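Local coordinates for alpha-toxin (Clostridium novyi, PDB 2VK9), which is a large clostridial toxin whose catalytic fragment is built round a GT-A-type domain of the TcdA/TcdB toxin family, at residues L295-N303 and V336-I344; S113-F123 and Y282-G290. All blocks are in the same frame, centred on the assembly; numbering follows the deposited sequence.

Both interactions belong to the GT-A-type catalytic domain and lie on the same side of the chain's centre, their centres about 26 Å apart and their nearest atoms about 10 Å apart. Along the chain they follow in series. Interaction 2 closes first, bringing helix 111-123 together with the end of strand 280-283 and the turn that follows it. A few residues later the same chain enters the loop 295-303, which interaction 1 sets against helix 338-349. Interaction 2 is buried beside the central sheet, whereas interaction 1 lies farther out and is partly exposed. The segment leaving strand 280-283 is thus held first by the domain core and then by an outlying helix.

Interaction 1. Residues L295-N303 and V336-I344; sequences LFNDISKPN and VPSEIKERI
Ile299 and Pro302 of the loop after strand 280-283 meet Ile340 and Ile344 on the first turns of helix 338-349, a loop-on-helix packing at the outer part of the GT-A-type domain. The side chains of Ile299 and Ile344 cross obliquely. Ile344 has chi2 near -61°, which bends its delta methyl toward the loop and puts CD1 3.7 Å from Ile299 CG2. That same Ile299 CG2 lies 4.2 Å from Ile340 CG2, one helical turn earlier. The other branch of Ile344 serves a different partner, its CG2 approaching Phe296 CE2 obliquely at 4.3 Å. Pro302 continues the apolar seam toward the start of the helix. It and Ile340 reach toward each other tip to tip, Pro302 CG meeting Ile340 CD1 at 3.8 Å; the same CG lies 4.3 Å from Val336 CG2, close to Pro337 in the N-cap position. Around this seam, Trp310 of helix 307-321 touches Ile299, Ala317 of the same helix touches Ile344, and the Phe296 ring meets that of Phe347. Between the two segments, the polar contact lies at the more exposed margin. There the Arg343 side chain, bent at chi3 (66°), slides past Ile299 in the opposite direction, and Ile299 CG1 lies over one face of the guanidinium, offset toward its rim. Arg343 NH2 also reaches the backbone of Asp298, giving Asp298 O a weak hydrogen bond, 3.4 Å long and bent to 129° at the hydrogen.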
# COMPACT_ATOMS: atom_id res chain seq x y z
N LEU A 295 -7.95 24.07 -16.00
CA LEU A 295 -7.99 24.84 -17.25
C LEU A 295 -9.09 24.36 -18.20
O LEU A 295 -9.57 25.12 -19.04
CB LEU A 295 -6.62 24.83 -17.93
CG LEU A 295 -5.44 25.36 -17.10
CD1 LEU A 295 -4.11 25.05 -17.78
CD2 LEU A 295 -5.57 26.85 -16.84
N PHE A 296 -9.50 23.10 -18.04
CA PHE A 296 -10.50 22.48 -18.90
C PHE A 296 -11.90 22.52 -18.25
O PHE A 296 -12.74 21.64 -18.51
CB PHE A 296 -10.10 21.03 -19.22
CG PHE A 296 -8.79 20.92 -19.95
CD1 PHE A 296 -7.58 21.06 -19.28
CD2 PHE A 296 -8.76 20.66 -21.31
CE1 PHE A 296 -6.37 20.96 -19.95
CE2 PHE A 296 -7.56 20.55 -22.00
CZ PHE A 296 -6.36 20.71 -21.32
N ASN A 297 -12.13 23.53 -17.42
CA ASN A 297 -13.41 23.70 -16.73
C ASN A 297 -14.51 24.33 -17.58
O ASN A 297 -15.69 24.07 -17.37
CB ASN A 297 -13.24 24.46 -15.42
CG ASN A 297 -12.86 23.54 -14.27
OD1 ASN A 297 -12.62 22.35 -14.46
ND2 ASN A 297 -12.80 24.10 -13.07
N ASP A 298 -14.10 25.16 -18.54
CA ASP A 298 -15.03 25.76 -19.50
C ASP A 298 -15.29 24.84 -20.68
O ASP A 298 -15.62 25.30 -21.78
CB ASP A 298 -14.50 27.11 -19.99
CG ASP A 298 -14.14 28.04 -18.85
OD1 ASP A 298 -14.80 27.96 -17.78
OD2 ASP A 298 -13.18 28.83 -19.02
N ILE A 299 -15.11 23.53 -20.46
CA ILE A 299 -15.52 22.51 -21.42
C ILE A 299 -16.37 21.47 -20.68
O ILE A 299 -15.87 20.75 -19.81
CB ILE A 299 -14.33 21.85 -22.16
CG1 ILE A 299 -13.57 22.90 -22.98
CG2 ILE A 299 -14.83 20.74 -23.08
CD1 ILE A 299 -12.12 22.55 -23.31
N SER A 300 -17.66 21.44 -21.01
CA SER A 300 -18.63 20.60 -20.31
C SER A 300 -18.52 19.13 -20.72
O SER A 300 -18.58 18.79 -21.90
CB SER A 300 -20.05 21.14 -20.50
OG SER A 300 -20.24 21.68 -21.80
N LYS A 301 -18.37 18.27 -19.73
CA LYS A 301 -18.27 16.83 -19.93
C LYS A 301 -19.61 16.26 -20.43
O LYS A 301 -20.65 16.54 -19.84
CB LYS A 301 -17.82 16.19 -18.61
CG LYS A 301 -18.27 14.77 -18.35
CD LYS A 301 -18.38 14.56 -16.84
CE LYS A 301 -18.82 13.16 -16.50
NZ LYS A 301 -20.13 12.83 -17.13
N PRO A 302 -19.57 15.48 -21.53
CA PRO A 302 -20.75 14.80 -22.12
C PRO A 302 -21.61 14.06 -21.08
O PRO A 302 -21.06 13.41 -20.18
CB PRO A 302 -20.14 13.80 -23.10
CG PRO A 302 -18.86 14.43 -23.51
CD PRO A 302 -18.35 15.21 -22.31
N ASN A 303 -22.94 14.16 -21.24
CA ASN A 303 -23.90 13.60 -20.27
C ASN A 303 -23.64 12.15 -19.81
O ASN A 303 -23.73 11.85 -18.62
CB ASN A 303 -25.34 13.73 -20.81
CG ASN A 303 -25.78 15.19 -20.98
OD1 ASN A 303 -25.22 16.11 -20.36
ND2 ASN A 303 -26.80 15.39 -21.82
N VAL A 336 -16.03 10.41 -26.80
CA VAL A 336 -16.31 11.83 -27.04
C VAL A 336 -16.61 12.10 -28.51
O VAL A 336 -15.86 11.65 -29.38
CB VAL A 336 -15.15 12.72 -26.54
CG1 VAL A 336 -15.17 14.09 -27.21
CG2 VAL A 336 -15.21 12.87 -25.05
N PRO A 337 -17.72 12.80 -28.79
CA PRO A 337 -18.06 13.30 -30.14
C PRO A 337 -17.03 14.26 -30.75
O PRO A 337 -16.27 14.90 -30.01
CB PRO A 337 -19.40 14.03 -29.92
CG PRO A 337 -19.48 14.26 -28.45
CD PRO A 337 -18.76 13.13 -27.81
N SER A 338 -17.02 14.36 -32.08
CA SER A 338 -16.00 15.11 -32.83
C SER A 338 -15.85 16.58 -32.44
O SER A 338 -14.73 17.11 -32.42
CB SER A 338 -16.27 15.03 -34.34
OG SER A 338 -16.15 13.71 -34.83
N GLU A 339 -16.97 17.24 -32.15
CA GLU A 339 -16.99 18.69 -31.90
C GLU A 339 -16.25 19.05 -30.62
O GLU A 339 -15.50 20.03 -30.58
CB GLU A 339 -18.43 19.20 -31.82
CG GLU A 339 -19.14 19.29 -33.17
CD GLU A 339 -20.64 19.56 -33.04
OE1 GLU A 339 -21.18 19.52 -31.89
OE2 GLU A 339 -21.30 19.81 -34.08
N ILE A 340 -16.46 18.23 -29.58
CA ILE A 340 -15.84 18.42 -28.27
C ILE A 340 -14.35 18.11 -28.33
O ILE A 340 -13.53 18.89 -27.84
CB ILE A 340 -16.55 17.58 -27.17
CG1 ILE A 340 -18.01 18.03 -27.01
CG2 ILE A 340 -15.81 17.69 -25.84
CD1 ILE A 340 -18.87 17.09 -26.17
N LYS A 341 -14.00 16.97 -28.93
CA LYS A 341 -12.60 16.59 -29.14
C LYS A 341 -11.77 17.72 -29.75
O LYS A 341 -10.65 17.98 -29.29
CB LYS A 341 -12.49 15.32 -29.99
CG LYS A 341 -11.07 15.05 -30.49
CD LYS A 341 -10.91 13.68 -31.11
CE LYS A 341 -9.50 13.51 -31.65
NZ LYS A 341 -9.26 12.13 -32.13
N GLU A 342 -12.30 18.38 -30.78
CA GLU A 342 -11.58 19.48 -31.44
C GLU A 342 -11.44 20.74 -30.58
O GLU A 342 -10.52 21.54 -30.79
CB GLU A 342 -12.21 19.82 -32.80
CG GLU A 342 -11.50 19.18 -33.99
CD GLU A 342 -9.98 19.40 -33.98
OE1 GLU A 342 -9.55 20.57 -33.79
OE2 GLU A 342 -9.23 18.42 -34.16
N ARG A 343 -12.34 20.90 -29.62
CA ARG A 343 -12.23 21.98 -28.65
C ARG A 343 -11.10 21.65 -27.66
O ARG A 343 -10.29 22.53 -27.32
CB ARG A 343 -13.56 22.20 -27.92
CG ARG A 343 -14.66 22.80 -28.79
CD ARG A 343 -15.88 23.22 -27.96
NE ARG A 343 -15.57 24.32 -27.04
CZ ARG A 343 -16.22 24.57 -25.91
NH1 ARG A 343 -17.25 23.81 -25.53
NH2 ARG A 343 -15.85 25.59 -25.15
N ILE A 344 -11.05 20.40 -27.22
CA ILE A 344 -9.97 19.92 -26.38
C ILE A 344 -8.62 20.14 -27.08
O ILE A 344 -7.75 20.82 -26.55
CB ILE A 344 -10.12 18.42 -26.03
CG1 ILE A 344 -11.51 18.10 -25.45
CG2 ILE A 344 -9.05 17.98 -25.06
CD1 ILE A 344 -11.85 18.82 -24.15

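Interaction 2. Residues S113-F123 and Y282-G290; sequences SLEYYNMWKMF and YCDLDFLPG
The Asp-X-Asp signature of GT-A families is matched here by Asp284-Leu285-Asp286, in a type I turn from Asp284 to Phe287, and Leu285 within it packs on helix 111-123, its CD2 4.0 Å from Tyr117 CB. A water links the two segments, hydrogen-bonded to Ser113 OG and, by the geometry, donating to Leu285 O. Trp120 carries much of the contact. Its chi1 of -78° sets CG beside the backbone N, and the indole lies alongside the chain leaving the turn. Trp120 NE1 donates to Phe287 O at 3.1 Å with a nearly straight bond (160°); the oxygen sits near the indole plane, whereas the nitrogen stands above the carbonyl plane. This bond and the cover of Pro289 over one face together restrain the ring's rotation, Pro289 CD lying 3.6 Å from the centroid of the Trp120 five-membered ring in a CH-pi contact. Cys283 SG comes obliquely to Trp120 CZ2 at 3.6 Å, a sulfur-aromatic contact. The Met119 side chain crosses that of Pro289 at about a right angle, with Met119 CG 3.5 Å from Pro289 CG. Leu288 likewise crosses Tyr116, its CG over one ring face 4.2 Å from the Tyr116 centroid, and Leu288 CD2 lies 3.6 Å from Met119 CG. Helix 518-523 ties in the neighbourhood, Asp519 N bonding Tyr116 OH and Ser523 OG bonding Asp286 OD2. On the sheet, Phe102 of strand 99-103 meets the Trp120 and Tyr117 rings, and Leu131 of strand 128-133 touches Leu285, so helix and turn pack together beside the central sheet.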
# COMPACT_ATOMS: atom_id res chain seq x y z
N SER A 113 5.47 1.58 -19.12
CA SER A 113 6.17 2.03 -17.91
C SER A 113 7.39 2.87 -18.24
O SER A 113 7.66 3.84 -17.53
CB SER A 113 6.58 0.86 -17.02
OG SER A 113 5.45 0.17 -16.52
N LEU A 114 8.12 2.51 -19.30
CA LEU A 114 9.26 3.30 -19.76
C LEU A 114 8.85 4.70 -20.23
O LEU A 114 9.63 5.64 -20.12
CB LEU A 114 10.03 2.61 -20.89
CG LEU A 114 10.68 1.26 -20.64
CD1 LEU A 114 11.56 0.89 -21.78
CD2 LEU A 114 11.48 1.27 -19.40
N GLU A 115 7.64 4.80 -20.77
CA GLU A 115 7.08 6.08 -21.18
C GLU A 115 6.70 6.90 -19.95
O GLU A 115 7.07 8.08 -19.86
CB GLU A 115 5.87 5.88 -22.08
CG GLU A 115 6.17 5.36 -23.49
CD GLU A 115 6.32 6.47 -24.54
OE1 GLU A 115 7.01 7.50 -24.29
OE2 GLU A 115 5.74 6.30 -25.65
N TYR A 116 5.97 6.29 -19.01
CA TYR A 116 5.54 6.96 -17.79
C TYR A 116 6.74 7.47 -17.00
O TYR A 116 6.73 8.58 -16.47
CB TYR A 116 4.73 6.03 -16.88
CG TYR A 116 3.33 5.69 -17.34
CD1 TYR A 116 2.28 5.61 -16.42
CD2 TYR A 116 3.05 5.42 -18.67
CE1 TYR A 116 0.98 5.27 -16.84
CE2 TYR A 116 1.76 5.08 -19.09
CZ TYR A 116 0.73 5.01 -18.17
OH TYR A 116 -0.53 4.66 -18.60
N TYR A 117 7.77 6.64 -16.92
CA TYR A 117 8.97 6.95 -16.18
C TYR A 117 9.67 8.15 -16.79
O TYR A 117 10.16 9.02 -16.08
CB TYR A 117 9.89 5.74 -16.22
CG TYR A 117 11.15 5.83 -15.41
CD1 TYR A 117 11.12 6.08 -14.04
CD2 TYR A 117 12.38 5.60 -16.01
CE1 TYR A 117 12.28 6.12 -13.30
CE2 TYR A 117 13.54 5.64 -15.29
CZ TYR A 117 13.49 5.90 -13.94
OH TYR A 117 14.67 5.94 -13.24
N ASN A 118 9.70 8.17 -18.12
CA ASN A 118 10.27 9.27 -18.87
C ASN A 118 9.49 10.56 -18.65
O ASN A 118 10.06 11.65 -18.68
CB ASN A 118 10.29 8.91 -20.35
CG ASN A 118 11.01 9.95 -21.17
OD1 ASN A 118 12.20 10.19 -20.97
ND2 ASN A 118 10.30 10.57 -22.10
N MET A 119 8.19 10.43 -18.45
CA MET A 119 7.31 11.56 -18.27
C MET A 119 7.67 12.25 -16.95
O MET A 119 7.83 13.47 -16.89
CB MET A 119 5.87 11.06 -18.28
CG MET A 119 4.81 12.13 -18.14
SD MET A 119 4.45 13.00 -19.67
CE MET A 119 4.52 11.64 -20.82
N TRP A 120 7.81 11.45 -15.90
CA TRP A 120 8.32 11.92 -14.62
C TRP A 120 9.69 12.58 -14.74
O TRP A 120 9.92 13.64 -14.16
CB TRP A 120 8.38 10.76 -13.63
CG TRP A 120 7.04 10.42 -13.08
CD1 TRP A 120 6.28 9.35 -13.40
CD2 TRP A 120 6.30 11.18 -12.12
NE1 TRP A 120 5.10 9.38 -12.69
CE2 TRP A 120 5.10 10.49 -11.89
CE3 TRP A 120 6.54 12.37 -11.43
CZ2 TRP A 120 4.13 10.95 -11.00
CZ3 TRP A 120 5.58 12.83 -10.55
CH2 TRP A 120 4.39 12.12 -10.34
N LYS A 121 10.57 11.95 -15.51
CA LYS A 121 11.91 12.47 -15.76
C LYS A 121 11.90 13.82 -16.46
O LYS A 121 12.70 14.71 -16.14
CB LYS A 121 12.71 11.48 -16.59
CG LYS A 121 13.49 10.48 -15.78
CD LYS A 121 14.31 9.57 -16.69
CE LYS A 121 15.24 8.72 -15.87
NZ LYS A 121 15.89 7.68 -16.70
N MET A 122 10.98 13.99 -17.41
CA MET A 122 10.89 15.22 -18.19
C MET A 122 10.49 16.43 -17.37
O MET A 122 10.94 17.54 -17.65
CB MET A 122 9.92 15.04 -19.35
CG MET A 122 10.51 14.40 -20.59
SD MET A 122 9.18 13.98 -21.76
CE MET A 122 8.61 15.62 -22.22
N PHE A 123 9.66 16.23 -16.35
CA PHE A 123 9.05 17.34 -15.63
C PHE A 123 9.61 17.61 -14.23
O PHE A 123 9.14 18.53 -13.54
CB PHE A 123 7.53 17.16 -15.56
CG PHE A 123 6.84 17.36 -16.87
CD1 PHE A 123 6.56 16.27 -17.69
CD2 PHE A 123 6.49 18.63 -17.30
CE1 PHE A 123 5.95 16.45 -18.92
CE2 PHE A 123 5.88 18.82 -18.52
CZ PHE A 123 5.60 17.73 -19.33
N TYR A 282 7.59 8.49 -3.16
CA TYR A 282 7.50 7.21 -3.84
C TYR A 282 6.30 7.25 -4.75
O TYR A 282 5.23 7.70 -4.36
CB TYR A 282 7.33 6.03 -2.87
CG TYR A 282 6.85 4.82 -3.62
CD1 TYR A 282 7.74 4.04 -4.36
CD2 TYR A 282 5.50 4.48 -3.65
CE1 TYR A 282 7.31 2.93 -5.08
CE2 TYR A 282 5.04 3.37 -4.38
CZ TYR A 282 5.95 2.60 -5.09
OH TYR A 282 5.51 1.52 -5.82
N CYS A 283 6.46 6.75 -5.97
CA CYS A 283 5.36 6.71 -6.90
C CYS A 283 5.23 5.37 -7.61
O CYS A 283 6.21 4.70 -7.91
CB CYS A 283 5.48 7.84 -7.92
SG CYS A 283 4.00 8.02 -8.93
N ASP A 284 3.98 5.01 -7.87
CA ASP A 284 3.64 3.84 -8.65
C ASP A 284 3.83 4.19 -10.13
O ASP A 284 3.45 5.29 -10.56
CB ASP A 284 2.19 3.51 -8.39
CG ASP A 284 1.88 2.04 -8.52
OD1 ASP A 284 1.66 1.58 -9.68
OD2 ASP A 284 1.84 1.36 -7.46
N LEU A 285 4.40 3.26 -10.90
CA LEU A 285 4.60 3.47 -12.34
C LEU A 285 3.31 3.61 -13.19
O LEU A 285 3.37 3.92 -14.38
CB LEU A 285 5.52 2.39 -12.91
CG LEU A 285 7.01 2.67 -12.74
CD1 LEU A 285 7.84 1.39 -12.75
CD2 LEU A 285 7.49 3.65 -13.80
N ASP A 286 2.15 3.41 -12.57
CA ASP A 286 0.86 3.65 -13.23
C ASP A 286 0.43 5.10 -13.18
O ASP A 286 -0.46 5.49 -13.91
CB ASP A 286 -0.21 2.81 -12.55
CG ASP A 286 -0.03 1.34 -12.81
OD1 ASP A 286 0.76 1.00 -13.72
OD2 ASP A 286 -0.68 0.55 -12.10
N PHE A 287 1.04 5.89 -12.31
CA PHE A 287 0.67 7.28 -12.18
C PHE A 287 1.60 8.12 -13.03
O PHE A 287 2.65 7.66 -13.46
CB PHE A 287 0.75 7.73 -10.72
CG PHE A 287 -0.34 7.16 -9.85
CD1 PHE A 287 -1.18 6.14 -10.30
CD2 PHE A 287 -0.51 7.64 -8.55
CE1 PHE A 287 -2.18 5.62 -9.47
CE2 PHE A 287 -1.50 7.12 -7.72
CZ PHE A 287 -2.34 6.11 -8.19
N LEU A 288 1.18 9.35 -13.29
CA LEU A 288 1.95 10.27 -14.11
C LEU A 288 1.97 11.58 -13.37
O LEU A 288 1.20 11.76 -12.44
CB LEU A 288 1.28 10.43 -15.47
CG LEU A 288 1.51 9.28 -16.45
CD1 LEU A 288 0.56 9.36 -17.62
CD2 LEU A 288 2.93 9.28 -16.95
N PRO A 289 2.88 12.49 -13.76
CA PRO A 289 2.86 13.82 -13.17
C PRO A 289 1.48 14.48 -13.23
O PRO A 289 0.71 14.19 -14.14
CB PRO A 289 3.87 14.61 -14.02
CG PRO A 289 4.29 13.71 -15.11
CD PRO A 289 4.00 12.32 -14.70
N GLY A 290 1.20 15.34 -12.26
CA GLY A 290 -0.10 15.99 -12.14
C GLY A 290 -0.47 16.87 -13.32
O GLY A 290 0.35 17.65 -13.80
O HOH W 1 3.01 1.56 -16.16